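Local coordinates for F420-dependent methylenetetrahydromethanopterin dehydrogenase (Methanopyrus kandleri, PDB 1QV9), which catalyses the reversible reduction of methenyl-tetrahydromethanopterin to methylene-tetrahydromethanopterin with coenzyme F420 as redox partner, a step of methanogenesis from carbon dioxide, at residues E193-Y198 / N258-R263; V201-A206 / D249-L254; K5-K10 / D58-F63. All coordinates share one frame; numbering follows the deposited sequence.

Contact 1: residues E193-Y198 / N258-R263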
ATOM      1  N   GLU A 193      -5.041 -16.614 -19.994  1.00 29.15           N
ATOM      2  CA  GLU A 193      -5.399 -15.344 -19.369  1.00 23.49           C
ATOM      3  C   GLU A 193      -4.277 -14.290 -19.214  1.00 21.48           C
ATOM      4  O   GLU A 193      -4.359 -13.153 -19.734  1.00 20.92           O
ATOM      5  CB  GLU A 193      -6.018 -15.670 -17.996  1.00 22.23           C
ATOM      6  CG  GLU A 193      -6.633 -14.481 -17.209  1.00 20.72           C
ATOM      7  CD  GLU A 193      -7.881 -13.936 -17.862  1.00 27.91           C
ATOM      8  OE1 GLU A 193      -8.598 -14.696 -18.577  1.00 21.93           O
ATOM      9  OE2 GLU A 193      -8.143 -12.739 -17.643  1.00 28.14           O
ATOM     10  N   PHE A 194      -3.203 -14.690 -18.546  1.00 18.60           N
ATOM     11  CA  PHE A 194      -2.131 -13.771 -18.216  1.00 16.33           C
ATOM     12  C   PHE A 194      -0.864 -13.821 -19.041  1.00 18.70           C
ATOM     13  O   PHE A 194      -0.272 -14.900 -19.236  1.00 21.86           O
ATOM     14  CB  PHE A 194      -1.738 -14.005 -16.746  1.00 16.82           C
ATOM     15  CG  PHE A 194      -2.877 -13.769 -15.776  1.00 14.22           C
ATOM     16  CD1 PHE A 194      -3.254 -12.476 -15.471  1.00 15.15           C
ATOM     17  CD2 PHE A 194      -3.591 -14.835 -15.214  1.00 16.32           C
ATOM     18  CE1 PHE A 194      -4.345 -12.233 -14.612  1.00 16.75           C
ATOM     19  CE2 PHE A 194      -4.670 -14.612 -14.370  1.00 16.73           C
ATOM     20  CZ  PHE A 194      -5.052 -13.313 -14.063  1.00 15.25           C
ATOM     21  N   GLU A 195      -0.427 -12.663 -19.509  1.00 18.18           N
ATOM     22  CA  GLU A 195       0.830 -12.620 -20.240  1.00 19.77           C
ATOM     23  C   GLU A 195       2.003 -12.723 -19.248  1.00 19.79           C
ATOM     24  O   GLU A 195       2.997 -13.421 -19.495  1.00 21.30           O
ATOM     25  CB  GLU A 195       0.934 -11.329 -21.031  1.00 21.11           C
ATOM     26  CG  GLU A 195       2.217 -11.319 -21.873  1.00 30.44           C
ATOM     27  CD  GLU A 195       2.410 -10.076 -22.716  1.00 37.70           C
ATOM     28  OE1 GLU A 195       1.711  -9.924 -23.750  1.00 42.44           O
ATOM     29  OE2 GLU A 195       3.276  -9.251 -22.344  1.00 39.51           O
ATOM     30  N   ASN A 196       1.880 -12.074 -18.087  1.00 20.08           N
ATOM     31  CA  ASN A 196       2.956 -12.119 -17.086  1.00 15.34           C
ATOM     32  C   ASN A 196       2.759 -13.337 -16.182  1.00 18.15           C
ATOM     33  O   ASN A 196       1.696 -13.531 -15.616  1.00 17.15           O
ATOM     34  CB  ASN A 196       2.915 -10.824 -16.289  1.00 18.41           C
ATOM     35  CG  ASN A 196       4.020 -10.721 -15.300  1.00 17.83           C
ATOM     36  OD1 ASN A 196       5.036 -10.050 -15.529  1.00 22.16           O
ATOM     37  ND2 ASN A 196       3.848 -11.386 -14.192  1.00 17.77           N
ATOM     38  N   PRO A 197       3.797 -14.159 -16.015  1.00 18.07           N
ATOM     39  CA  PRO A 197       3.609 -15.333 -15.179  1.00 16.15           C
ATOM     40  C   PRO A 197       3.360 -15.070 -13.694  1.00 16.96           C
ATOM     41  O   PRO A 197       2.632 -15.866 -13.070  1.00 17.40           O
ATOM     42  CB  PRO A 197       4.866 -16.161 -15.462  1.00 20.36           C
ATOM     43  CG  PRO A 197       5.900 -15.155 -15.736  1.00 22.92           C
ATOM     44  CD  PRO A 197       5.176 -14.077 -16.540  1.00 20.28           C
ATOM     45  N   TYR A 198       3.930 -13.993 -13.150  1.00 16.73           N
ATOM     46  CA  TYR A 198       3.687 -13.681 -11.723  1.00 15.77           C
ATOM     47  C   TYR A 198       2.233 -13.237 -11.556  1.00 15.46           C
ATOM     48  O   TYR A 198       1.642 -13.454 -10.494  1.00 15.47           O
ATOM     49  CB  TYR A 198       4.672 -12.639 -11.223  1.00 15.58           C
ATOM     50  CG  TYR A 198       6.074 -13.205 -11.235  1.00 15.22           C
ATOM     51  CD1 TYR A 198       6.489 -14.088 -10.229  1.00 15.34           C
ATOM     52  CD2 TYR A 198       6.966 -12.934 -12.283  1.00 19.15           C
ATOM     53  CE1 TYR A 198       7.777 -14.698 -10.283  1.00 15.20           C
ATOM     54  CE2 TYR A 198       8.249 -13.534 -12.325  1.00 16.30           C
ATOM     55  CZ  TYR A 198       8.631 -14.403 -11.338  1.00 20.40           C
ATOM     56  OH  TYR A 198       9.875 -14.981 -11.430  1.00 17.72           O
ATOM     57  N   ASN A 258       2.529  -4.384 -18.328  1.00 19.30           N
ATOM     58  CA  ASN A 258       2.999  -4.957 -19.589  1.00 20.05           C
ATOM     59  C   ASN A 258       2.096  -4.617 -20.761  1.00 17.51           C
ATOM     60  O   ASN A 258       2.301  -5.163 -21.849  1.00 19.73           O
ATOM     61  CB  ASN A 258       3.075  -6.462 -19.463  1.00 19.75           C
ATOM     62  CG  ASN A 258       4.245  -6.903 -18.641  1.00 29.16           C
ATOM     63  OD1 ASN A 258       5.389  -6.568 -18.948  1.00 38.49           O
ATOM     64  ND2 ASN A 258       3.983  -7.656 -17.602  1.00 29.18           N
ATOM     65  N   ASP A 259       1.106  -3.750 -20.534  1.00 17.78           N
ATOM     66  CA  ASP A 259       0.096  -3.397 -21.542  1.00 17.70           C
ATOM     67  C   ASP A 259      -0.398  -4.692 -22.185  1.00 20.55           C
ATOM     68  O   ASP A 259      -0.437  -4.878 -23.403  1.00 20.60           O
ATOM     69  CB  ASP A 259       0.636  -2.409 -22.600  1.00 18.05           C
ATOM     70  CG  ASP A 259      -0.468  -1.934 -23.544  1.00 19.79           C
ATOM     71  OD1 ASP A 259      -1.671  -2.042 -23.195  1.00 20.51           O
ATOM     72  OD2 ASP A 259      -0.137  -1.420 -24.653  1.00 21.56           O
ATOM     73  N   ALA A 260      -0.819  -5.628 -21.340  1.00 16.83           N
ATOM     74  CA  ALA A 260      -1.244  -6.923 -21.809  1.00 17.92           C
ATOM     75  C   ALA A 260      -2.552  -7.389 -21.189  1.00 18.77           C
ATOM     76  O   ALA A 260      -2.802  -8.587 -21.099  1.00 20.01           O
ATOM     77  CB  ALA A 260      -0.125  -7.961 -21.505  1.00 20.06           C
ATOM     78  N   VAL A 261      -3.376  -6.456 -20.755  1.00 15.54           N
ATOM     79  CA  VAL A 261      -4.651  -6.845 -20.146  1.00 15.58           C
ATOM     80  C   VAL A 261      -5.619  -7.479 -21.171  1.00 17.11           C
ATOM     81  O   VAL A 261      -6.117  -6.793 -22.075  1.00 16.95           O
ATOM     82  CB  VAL A 261      -5.364  -5.629 -19.487  1.00 15.63           C
ATOM     83  CG1 VAL A 261      -6.675  -6.137 -18.806  1.00 17.42           C
ATOM     84  CG2 VAL A 261      -4.472  -4.917 -18.471  1.00 15.39           C
ATOM     85  N   LEU A 262      -5.922  -8.769 -21.017  1.00 15.20           N
ATOM     86  CA  LEU A 262      -6.840  -9.426 -21.925  1.00 15.82           C
ATOM     87  C   LEU A 262      -8.255  -8.866 -21.789  1.00 17.55           C
ATOM     88  O   LEU A 262      -8.793  -8.730 -20.657  1.00 16.75           O
ATOM     89  CB  LEU A 262      -6.885 -10.933 -21.647  1.00 14.81           C
ATOM     90  CG  LEU A 262      -7.848 -11.755 -22.500  1.00 16.43           C
ATOM     91  CD1 LEU A 262      -7.351 -11.712 -23.965  1.00 19.44           C
ATOM     92  CD2 LEU A 262      -7.831 -13.212 -22.025  1.00 17.99           C
ATOM     93  N   ARG A 263      -8.866  -8.526 -22.927  1.00 15.34           N
ATOM     94  CA  ARG A 263     -10.255  -8.089 -22.939  1.00 14.45           C
ATOM     95  C   ARG A 263     -10.960  -8.890 -24.034  1.00 18.44           C
ATOM     96  O   ARG A 263     -10.428  -9.034 -25.147  1.00 19.52           O
ATOM     97  CB  ARG A 263     -10.388  -6.598 -23.191  1.00 16.15           C
ATOM     98  CG  ARG A 263      -9.623  -5.748 -22.210  1.00 16.52           C
ATOM     99  CD  ARG A 263      -9.793  -4.222 -22.470  1.00 16.96           C
ATOM    100  NE  ARG A 263      -8.843  -3.544 -21.600  1.00 19.24           N
ATOM    101  CZ  ARG A 263      -9.066  -3.169 -20.339  1.00 16.32           C
ATOM    102  NH1 ARG A 263      -8.067  -2.631 -19.652  1.00 17.23           N
ATOM    103  NH2 ARG A 263     -10.277  -3.246 -19.807  1.00 17.10           N
TER
HETATM  104  O   HOH W   1      -4.582 -10.493 -18.890  1.00 18.12           O
HETATM  105  O   HOH W   2      -8.492  -9.495 -18.096  1.00 29.02           O
HETATM  106  O   HOH W   3       3.691  -6.911 -23.279  1.00 37.47           O
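Water carries most of the polar traffic between Glu193 and Leu262 and between Glu195 and Asn258, and the touching parts, 193-196 and 258-262, run almost exactly antiparallel (176°). They flank two helix ends: Asn196 is the N-cap of helix 197-223, and helix 227-257 stops in a Schellman motif in which Asp259, with positive phi, is the C' residue. Waters span the gap between the backbones, the CA atoms of Glu193 and Leu262 being 6.6 Å apart. One water sits 2.8 Å from Glu193 O and accepts from Leu262 N. A second lies between Glu193 OE2 and Leu262 O, 2.7 Å from the latter. The third donates to both Glu195 OE2 (2.6 Å) and Asn258 O (2.7 Å). With CG anti to the backbone N (chi1 -176°) and the chain extended beyond it, Glu195 lies alongside the Ala260 methyl: Ala260 CB is 3.6 Å from Glu195 CB and 3.5 Å from Glu195 OE1. Glu255 of helix 227-257 accepts the backbone N-H groups of Glu195 and Asn196. Glu193, bent at chi2 (69°), forms a salt bridge from OE1 to Arg155 NE, and this same OE1 rests 3.8 Å from Leu262 CD2.

Contact 2: residues V201-A206 / D249-L254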
ATOM      1  N   VAL A 201       0.439 -16.471 -11.129  1.00 14.64           N
ATOM      2  CA  VAL A 201       0.735 -17.059  -9.839  1.00 13.48           C
ATOM      3  C   VAL A 201       0.033 -16.315  -8.694  1.00 15.15           C
ATOM      4  O   VAL A 201      -0.478 -16.936  -7.722  1.00 14.80           O
ATOM      5  CB  VAL A 201       2.270 -17.116  -9.662  1.00 18.84           C
ATOM      6  CG1 VAL A 201       2.639 -17.340  -8.234  1.00 22.98           C
ATOM      7  CG2 VAL A 201       2.812 -18.266 -10.563  1.00 17.44           C
ATOM      8  N   LYS A 202      -0.028 -14.990  -8.793  1.00 13.74           N
ATOM      9  CA  LYS A 202      -0.762 -14.230  -7.770  1.00 13.89           C
ATOM     10  C   LYS A 202      -2.256 -14.555  -7.846  1.00 12.52           C
ATOM     11  O   LYS A 202      -2.946 -14.600  -6.844  1.00 12.80           O
ATOM     12  CB  LYS A 202      -0.542 -12.720  -7.963  1.00 11.68           C
ATOM     13  CG  LYS A 202       0.863 -12.313  -7.606  1.00 13.69           C
ATOM     14  CD  LYS A 202       1.141 -10.833  -7.956  1.00 14.87           C
ATOM     15  CE  LYS A 202       2.582 -10.399  -7.669  1.00 17.27           C
ATOM     16  NZ  LYS A 202       2.880 -10.219  -6.229  1.00 16.59           N
ATOM     17  N   ALA A 203      -2.795 -14.685  -9.066  1.00 12.34           N
ATOM     18  CA  ALA A 203      -4.209 -15.032  -9.253  1.00 11.37           C
ATOM     19  C   ALA A 203      -4.508 -16.425  -8.663  1.00 14.04           C
ATOM     20  O   ALA A 203      -5.528 -16.620  -8.053  1.00 14.15           O
ATOM     21  CB  ALA A 203      -4.570 -14.975 -10.760  1.00 13.83           C
HETATM   22  N   MSE A 204      -3.569 -17.359  -8.832  1.00 14.55           N
HETATM   23  CA  MSE A 204      -3.738 -18.689  -8.262  1.00 15.29           C
HETATM   24  C   MSE A 204      -3.736 -18.587  -6.747  1.00 13.06           C
HETATM   25  O   MSE A 204      -4.582 -19.204  -6.108  1.00 14.76           O
HETATM   26  CB  MSE A 204      -2.614 -19.614  -8.734  1.00 16.44           C
HETATM   27  CG  MSE A 204      -2.753 -19.886 -10.238  1.00 12.85           C
HETATM   28 SE   MSE A 204      -1.188 -20.871 -10.931  1.00 19.55          SE
HETATM   29  CE  MSE A 204      -1.164 -22.245  -9.643  1.00 17.76           C
ATOM     30  N   ALA A 205      -2.803 -17.826  -6.174  1.00 13.03           N
ATOM     31  CA  ALA A 205      -2.797 -17.637  -4.717  1.00 12.07           C
ATOM     32  C   ALA A 205      -4.146 -17.038  -4.276  1.00 13.45           C
ATOM     33  O   ALA A 205      -4.696 -17.396  -3.246  1.00 15.18           O
ATOM     34  CB  ALA A 205      -1.677 -16.711  -4.289  1.00 14.43           C
ATOM     35  N   ALA A 206      -4.680 -16.068  -5.019  1.00 12.30           N
ATOM     36  CA  ALA A 206      -5.956 -15.527  -4.632  1.00 11.44           C
ATOM     37  C   ALA A 206      -7.090 -16.568  -4.614  1.00 11.46           C
ATOM     38  O   ALA A 206      -7.923 -16.542  -3.733  1.00 13.34           O
ATOM     39  CB  ALA A 206      -6.338 -14.333  -5.591  1.00 14.20           C
ATOM     40  N   ASP A 249      -6.038  -7.910  -7.480  1.00 13.66           N
ATOM     41  CA  ASP A 249      -5.745  -6.535  -7.956  1.00 14.57           C
ATOM     42  C   ASP A 249      -4.266  -6.435  -8.388  1.00 16.61           C
ATOM     43  O   ASP A 249      -3.946  -5.842  -9.425  1.00 15.29           O
ATOM     44  CB  ASP A 249      -5.992  -5.501  -6.833  1.00 15.77           C
ATOM     45  CG  ASP A 249      -5.782  -4.058  -7.313  1.00 17.81           C
ATOM     46  OD1 ASP A 249      -6.696  -3.588  -8.009  1.00 21.17           O
ATOM     47  OD2 ASP A 249      -4.740  -3.441  -7.014  1.00 21.25           O
ATOM     48  N   GLU A 250      -3.356  -7.005  -7.604  1.00 12.16           N
ATOM     49  CA  GLU A 250      -1.938  -6.970  -7.950  1.00 14.06           C
ATOM     50  C   GLU A 250      -1.682  -7.669  -9.282  1.00 15.38           C
ATOM     51  O   GLU A 250      -0.839  -7.214 -10.074  1.00 16.30           O
ATOM     52  CB  GLU A 250      -1.086  -7.673  -6.881  1.00 20.58           C
ATOM     53  CG  GLU A 250      -0.899  -6.879  -5.647  1.00 21.95           C
ATOM     54  CD  GLU A 250       0.149  -7.493  -4.693  1.00 26.57           C
ATOM     55  OE1 GLU A 250       0.814  -8.510  -5.026  1.00 25.33           O
ATOM     56  OE2 GLU A 250       0.303  -6.930  -3.602  1.00 28.87           O
ATOM     57  N   ALA A 251      -2.377  -8.769  -9.533  1.00 16.64           N
ATOM     58  CA  ALA A 251      -2.181  -9.498 -10.786  1.00 16.79           C
ATOM     59  C   ALA A 251      -2.616  -8.608 -11.923  1.00 17.39           C
ATOM     60  O   ALA A 251      -1.909  -8.500 -12.949  1.00 16.75           O
ATOM     61  CB  ALA A 251      -3.014 -10.787 -10.790  1.00 16.80           C
ATOM     62  N   ARG A 252      -3.767  -7.955 -11.771  1.00 14.51           N
ATOM     63  CA  ARG A 252      -4.233  -7.120 -12.879  1.00 14.16           C
ATOM     64  C   ARG A 252      -3.274  -5.950 -13.106  1.00 14.30           C
ATOM     65  O   ARG A 252      -3.014  -5.585 -14.300  1.00 14.83           O
ATOM     66  CB  ARG A 252      -5.634  -6.631 -12.616  1.00 14.12           C
ATOM     67  CG  ARG A 252      -6.249  -5.910 -13.834  1.00 19.38           C
ATOM     68  CD  ARG A 252      -7.685  -6.084 -13.765  1.00 24.42           C
ATOM     69  NE  ARG A 252      -8.452  -5.575 -14.913  1.00 21.72           N
ATOM     70  CZ  ARG A 252      -8.835  -6.292 -15.964  1.00 18.41           C
ATOM     71  NH1 ARG A 252      -9.578  -5.699 -16.888  1.00 16.42           N
ATOM     72  NH2 ARG A 252      -8.532  -7.577 -16.125  1.00 20.53           N
ATOM     73  N   GLU A 253      -2.751  -5.331 -12.044  1.00 12.97           N
ATOM     74  CA  GLU A 253      -1.819  -4.214 -12.227  1.00 13.49           C
ATOM     75  C   GLU A 253      -0.549  -4.696 -12.956  1.00 17.85           C
ATOM     76  O   GLU A 253       0.033  -3.932 -13.708  1.00 16.86           O
ATOM     77  CB  GLU A 253      -1.466  -3.533 -10.897  1.00 17.07           C
ATOM     78  CG  GLU A 253      -2.661  -2.777 -10.283  1.00 16.63           C
ATOM     79  CD  GLU A 253      -3.214  -1.630 -11.155  1.00 17.37           C
ATOM     80  OE1 GLU A 253      -4.435  -1.592 -11.415  1.00 20.59           O
ATOM     81  OE2 GLU A 253      -2.414  -0.762 -11.521  1.00 21.39           O
ATOM     82  N   LEU A 254      -0.119  -5.939 -12.745  1.00 13.72           N
ATOM     83  CA  LEU A 254       1.060  -6.475 -13.443  1.00 14.77           C
ATOM     84  C   LEU A 254       0.731  -6.559 -14.938  1.00 17.83           C
ATOM     85  O   LEU A 254       1.594  -6.250 -15.781  1.00 18.02           O
ATOM     86  CB  LEU A 254       1.453  -7.878 -12.937  1.00 16.51           C
ATOM     87  CG  LEU A 254       2.258  -7.876 -11.643  1.00 18.49           C
ATOM     88  CD1 LEU A 254       2.409  -9.306 -11.182  1.00 21.00           C
ATOM     89  CD2 LEU A 254       3.633  -7.236 -11.832  1.00 22.87           C
TER
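A salt bridge from Lys202 NZ to Glu250 OE1, 2.9 Å long, joins two neighbouring helices of the helix bundle, 197-223 and 227-257, whose local segments run antiparallel (165° between directions). The ammonium meets OE1 nearly along its C-O axis. Both ends of this pair have further partners across subunit boundaries: Lys202 NZ also bridges Glu253 of one neighbouring subunit and Glu239 of another, while Glu250 pairs through OE2 with Lys243 and through OE1 with Arg242, both of the latter subunit. Arg242 also comes close to Lys202 NZ, a crowding of positive charge that the carboxylates probably offset, in a network tying the helix pair into the oligomer. Lys202 runs extended as far as CE and then bends at chi4 (-74°), a turn that brings NZ to the carboxylate. Its aliphatic part crosses Leu254 at about a right angle, with Leu254 CD1 3.7 Å from Lys202 CE and 3.8 Å from Lys202 CD, an apolar surface beside the methylenes. Further in, alanines permit close approach, and the segment axes come within 8.5 Å of each other. The Ala251 methyl faces the base of the lysine, 4.2 Å from Lys202 CB, and Ala251 CB also lies 4.5 Å from Ala203 CB.

Contact 3: residues K5-K10 / D58-F63; sequences KAIFIK and DIAEDF
Ile7 fills the apolar centre, its terminal methyl CD1 lying 3.9 Å from Ala60 CB. That methyl also meets the CG2 methyl of Ile59, with Ile7 CD1 and Ile59 CG2 4.0 Å apart. One carbon back along the same side chain, Ile7 CG1 comes obliquely to the Phe63 ring, 3.8 Å from Phe63 CD2; the two side chains slide past each other in opposite directions. Phe63 is thus touched by strand residues at several places, for its CE2 edge also approaches Ala6 O near the ring plane, at 3.6 Å. Over one face runs Lys5, whose CD makes a CH-pi contact 4.1 Å from the centroid of the Phe63 ring, offset toward the rim. A bend at chi3 (-72°) carries the chain on from the ring toward the backbone, where Lys5 NZ donates to Phe63 O at 2.9 Å. The C=O...N angle is 152°, with the donor tilted from the carbonyl plane. Because this carbonyl belongs to the last residue of helix 46-63, the ammonium probably also offsets the partial negative charge of the helix dipole at its C-terminal end. An alanine in place of Lys5 would probably leave Phe63 O without this donor and uncover part of the ring face. The segments are nearly antiparallel (171°), as expected for the parallel sheet of an alpha/beta domain: helix 46-63, within the beta-alpha-beta crossover from strand 33-39 to strand 67-71, packs across the intervening strand 4-10.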
ATOM      1  N   LYS A   5     -32.414 -17.634 -26.327  1.00 21.31           N
ATOM      2  CA  LYS A   5     -33.195 -17.215 -25.161  1.00 19.25           C
ATOM      3  C   LYS A   5     -32.867 -18.097 -23.972  1.00 19.07           C
ATOM      4  O   LYS A   5     -32.657 -19.294 -24.125  1.00 19.66           O
ATOM      5  CB  LYS A   5     -34.688 -17.309 -25.468  1.00 20.46           C
ATOM      6  CG  LYS A   5     -35.144 -16.220 -26.439  1.00 24.73           C
ATOM      7  CD  LYS A   5     -36.625 -16.313 -26.776  1.00 29.45           C
ATOM      8  CE  LYS A   5     -36.920 -17.505 -27.669  1.00 35.46           C
ATOM      9  NZ  LYS A   5     -38.363 -17.524 -28.069  1.00 41.56           N
ATOM     10  N   ALA A   6     -32.795 -17.496 -22.786  1.00 16.51           N
ATOM     11  CA  ALA A   6     -32.522 -18.282 -21.589  1.00 15.99           C
ATOM     12  C   ALA A   6     -33.174 -17.629 -20.370  1.00 16.86           C
ATOM     13  O   ALA A   6     -33.394 -16.420 -20.354  1.00 18.81           O
ATOM     14  CB  ALA A   6     -31.012 -18.396 -21.346  1.00 17.82           C
ATOM     15  N   ILE A   7     -33.479 -18.440 -19.372  1.00 15.70           N
ATOM     16  CA  ILE A   7     -34.035 -17.913 -18.122  1.00 16.05           C
ATOM     17  C   ILE A   7     -33.002 -18.256 -17.065  1.00 18.35           C
ATOM     18  O   ILE A   7     -32.453 -19.355 -17.069  1.00 16.72           O
ATOM     19  CB  ILE A   7     -35.367 -18.592 -17.734  1.00 15.89           C
ATOM     20  CG1 ILE A   7     -36.444 -18.302 -18.788  1.00 17.35           C
ATOM     21  CG2 ILE A   7     -35.851 -18.079 -16.332  1.00 17.24           C
ATOM     22  CD1 ILE A   7     -37.756 -19.044 -18.546  1.00 20.51           C
ATOM     23  N   PHE A   8     -32.721 -17.310 -16.177  1.00 15.76           N
ATOM     24  CA  PHE A   8     -31.781 -17.520 -15.074  1.00 15.66           C
ATOM     25  C   PHE A   8     -32.589 -17.495 -13.791  1.00 15.30           C
ATOM     26  O   PHE A   8     -33.417 -16.608 -13.613  1.00 18.31           O
ATOM     27  CB  PHE A   8     -30.730 -16.404 -15.025  1.00 17.16           C
ATOM     28  CG  PHE A   8     -29.745 -16.470 -16.160  1.00 17.22           C
ATOM     29  CD1 PHE A   8     -30.047 -15.912 -17.405  1.00 18.90           C
ATOM     30  CD2 PHE A   8     -28.505 -17.095 -15.976  1.00 17.01           C
ATOM     31  CE1 PHE A   8     -29.120 -15.965 -18.465  1.00 19.37           C
ATOM     32  CE2 PHE A   8     -27.557 -17.150 -17.045  1.00 18.27           C
ATOM     33  CZ  PHE A   8     -27.879 -16.576 -18.287  1.00 18.62           C
ATOM     34  N   ILE A   9     -32.361 -18.456 -12.895  1.00 14.83           N
ATOM     35  CA  ILE A   9     -33.093 -18.493 -11.618  1.00 16.61           C
ATOM     36  C   ILE A   9     -32.064 -18.276 -10.524  1.00 16.48           C
ATOM     37  O   ILE A   9     -31.046 -18.976 -10.485  1.00 17.32           O
ATOM     38  CB  ILE A   9     -33.780 -19.856 -11.414  1.00 16.95           C
ATOM     39  CG1 ILE A   9     -34.638 -20.203 -12.624  1.00 17.79           C
ATOM     40  CG2 ILE A   9     -34.604 -19.847 -10.128  1.00 17.30           C
ATOM     41  CD1 ILE A   9     -35.134 -21.683 -12.603  1.00 18.84           C
ATOM     42  N   LYS A  10     -32.325 -17.326  -9.614  1.00 16.78           N
ATOM     43  CA  LYS A  10     -31.367 -16.994  -8.562  1.00 17.06           C
ATOM     44  C   LYS A  10     -32.011 -17.125  -7.189  1.00 17.22           C
ATOM     45  O   LYS A  10     -32.944 -16.375  -6.857  1.00 18.43           O
ATOM     46  CB  LYS A  10     -30.838 -15.539  -8.727  1.00 15.27           C
ATOM     47  CG  LYS A  10     -30.167 -15.270 -10.070  1.00 18.19           C
ATOM     48  CD  LYS A  10     -29.534 -13.882 -10.158  1.00 18.47           C
ATOM     49  CE  LYS A  10     -28.942 -13.673 -11.563  1.00 18.54           C
ATOM     50  NZ  LYS A  10     -28.036 -12.495 -11.626  1.00 20.41           N
ATOM     51  N   ASP A  58     -43.372 -21.229 -15.676  1.00 23.19           N
ATOM     52  CA  ASP A  58     -44.595 -20.584 -16.109  1.00 25.33           C
ATOM     53  C   ASP A  58     -44.205 -19.613 -17.228  1.00 23.88           C
ATOM     54  O   ASP A  58     -44.827 -19.579 -18.293  1.00 25.71           O
ATOM     55  CB  ASP A  58     -45.220 -19.842 -14.922  1.00 31.68           C
ATOM     56  CG  ASP A  58     -46.399 -19.008 -15.333  1.00 42.46           C
ATOM     57  OD1 ASP A  58     -47.368 -19.598 -15.860  1.00 46.07           O
ATOM     58  OD2 ASP A  58     -46.359 -17.768 -15.144  1.00 46.94           O
ATOM     59  N   ILE A  59     -43.145 -18.846 -17.004  1.00 22.01           N
ATOM     60  CA  ILE A  59     -42.654 -17.896 -17.997  1.00 21.66           C
ATOM     61  C   ILE A  59     -42.185 -18.633 -19.259  1.00 24.40           C
ATOM     62  O   ILE A  59     -42.406 -18.171 -20.389  1.00 25.56           O
ATOM     63  CB  ILE A  59     -41.497 -17.070 -17.392  1.00 25.82           C
ATOM     64  CG1 ILE A  59     -42.081 -16.082 -16.371  1.00 26.01           C
ATOM     65  CG2 ILE A  59     -40.735 -16.310 -18.449  1.00 24.00           C
ATOM     66  CD1 ILE A  59     -41.050 -15.659 -15.303  1.00 30.46           C
ATOM     67  N   ALA A  60     -41.545 -19.778 -19.053  1.00 24.15           N
ATOM     68  CA  ALA A  60     -41.001 -20.581 -20.151  1.00 24.67           C
ATOM     69  C   ALA A  60     -42.027 -20.979 -21.216  1.00 26.63           C
ATOM     70  O   ALA A  60     -41.680 -21.099 -22.388  1.00 25.15           O
ATOM     71  CB  ALA A  60     -40.310 -21.828 -19.573  1.00 23.94           C
ATOM     72  N   GLU A  61     -43.284 -21.172 -20.825  1.00 29.29           N
ATOM     73  CA  GLU A  61     -44.310 -21.568 -21.796  1.00 31.28           C
ATOM     74  C   GLU A  61     -44.429 -20.591 -22.965  1.00 33.15           C
ATOM     75  O   GLU A  61     -44.510 -21.007 -24.126  1.00 32.70           O
ATOM     76  CB  GLU A  61     -45.674 -21.710 -21.117  1.00 37.30           C
ATOM     77  CG  GLU A  61     -46.734 -22.305 -22.046  1.00 45.54           C
ATOM     78  CD  GLU A  61     -48.133 -22.297 -21.450  1.00 51.36           C
ATOM     79  OE1 GLU A  61     -49.043 -22.898 -22.075  1.00 53.99           O
ATOM     80  OE2 GLU A  61     -48.332 -21.687 -20.370  1.00 52.25           O
ATOM     81  N   ASP A  62     -44.436 -19.296 -22.670  1.00 31.61           N
ATOM     82  CA  ASP A  62     -44.533 -18.300 -23.729  1.00 30.67           C
ATOM     83  C   ASP A  62     -43.172 -17.811 -24.202  1.00 29.81           C
ATOM     84  O   ASP A  62     -43.006 -17.405 -25.360  1.00 31.35           O
ATOM     85  CB  ASP A  62     -45.354 -17.094 -23.249  1.00 35.83           C
ATOM     86  CG  ASP A  62     -45.509 -16.032 -24.324  1.00 45.52           C
ATOM     87  OD1 ASP A  62     -44.845 -14.973 -24.224  1.00 50.46           O
ATOM     88  OD2 ASP A  62     -46.295 -16.253 -25.277  1.00 47.92           O
ATOM     89  N   PHE A  63     -42.187 -17.834 -23.309  1.00 25.75           N
ATOM     90  CA  PHE A  63     -40.864 -17.340 -23.668  1.00 23.53           C
ATOM     91  C   PHE A  63     -40.065 -18.337 -24.496  1.00 21.86           C
ATOM     92  O   PHE A  63     -39.269 -17.921 -25.315  1.00 24.72           O
ATOM     93  CB  PHE A  63     -40.098 -16.949 -22.392  1.00 22.86           C
ATOM     94  CG  PHE A  63     -38.786 -16.242 -22.635  1.00 19.96           C
ATOM     95  CD1 PHE A  63     -38.712 -15.042 -23.353  1.00 19.82           C
ATOM     96  CD2 PHE A  63     -37.602 -16.766 -22.097  1.00 20.54           C
ATOM     97  CE1 PHE A  63     -37.508 -14.390 -23.529  1.00 23.13           C
ATOM     98  CE2 PHE A  63     -36.402 -16.118 -22.270  1.00 18.71           C
ATOM     99  CZ  PHE A  63     -36.337 -14.926 -22.985  1.00 20.02           C
TER

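In the fold
Contacts 1 and 2 form one neighbourhood, with centres about 10 Å apart and contact 2 nested in sequence inside the loop closed by contact 1. They meet directly: Phe194 CE2 is 3.6 Å from Ala203 CB, and Val261 CG1 is 3.5 Å from Arg252 NH1. Contact 3 lies on the opposite side of the chain's centre, in the alpha/beta domain, its own centre about 37 Å from each of the others; nearest atoms remain about 19 Å from contact 1 and about 20 Å from contact 2. A bound magnesium ion lies about 13 Å from the Ala60 side chain of contact 3. All three contacts nevertheless reach the same neighbouring subunit of the hexamer.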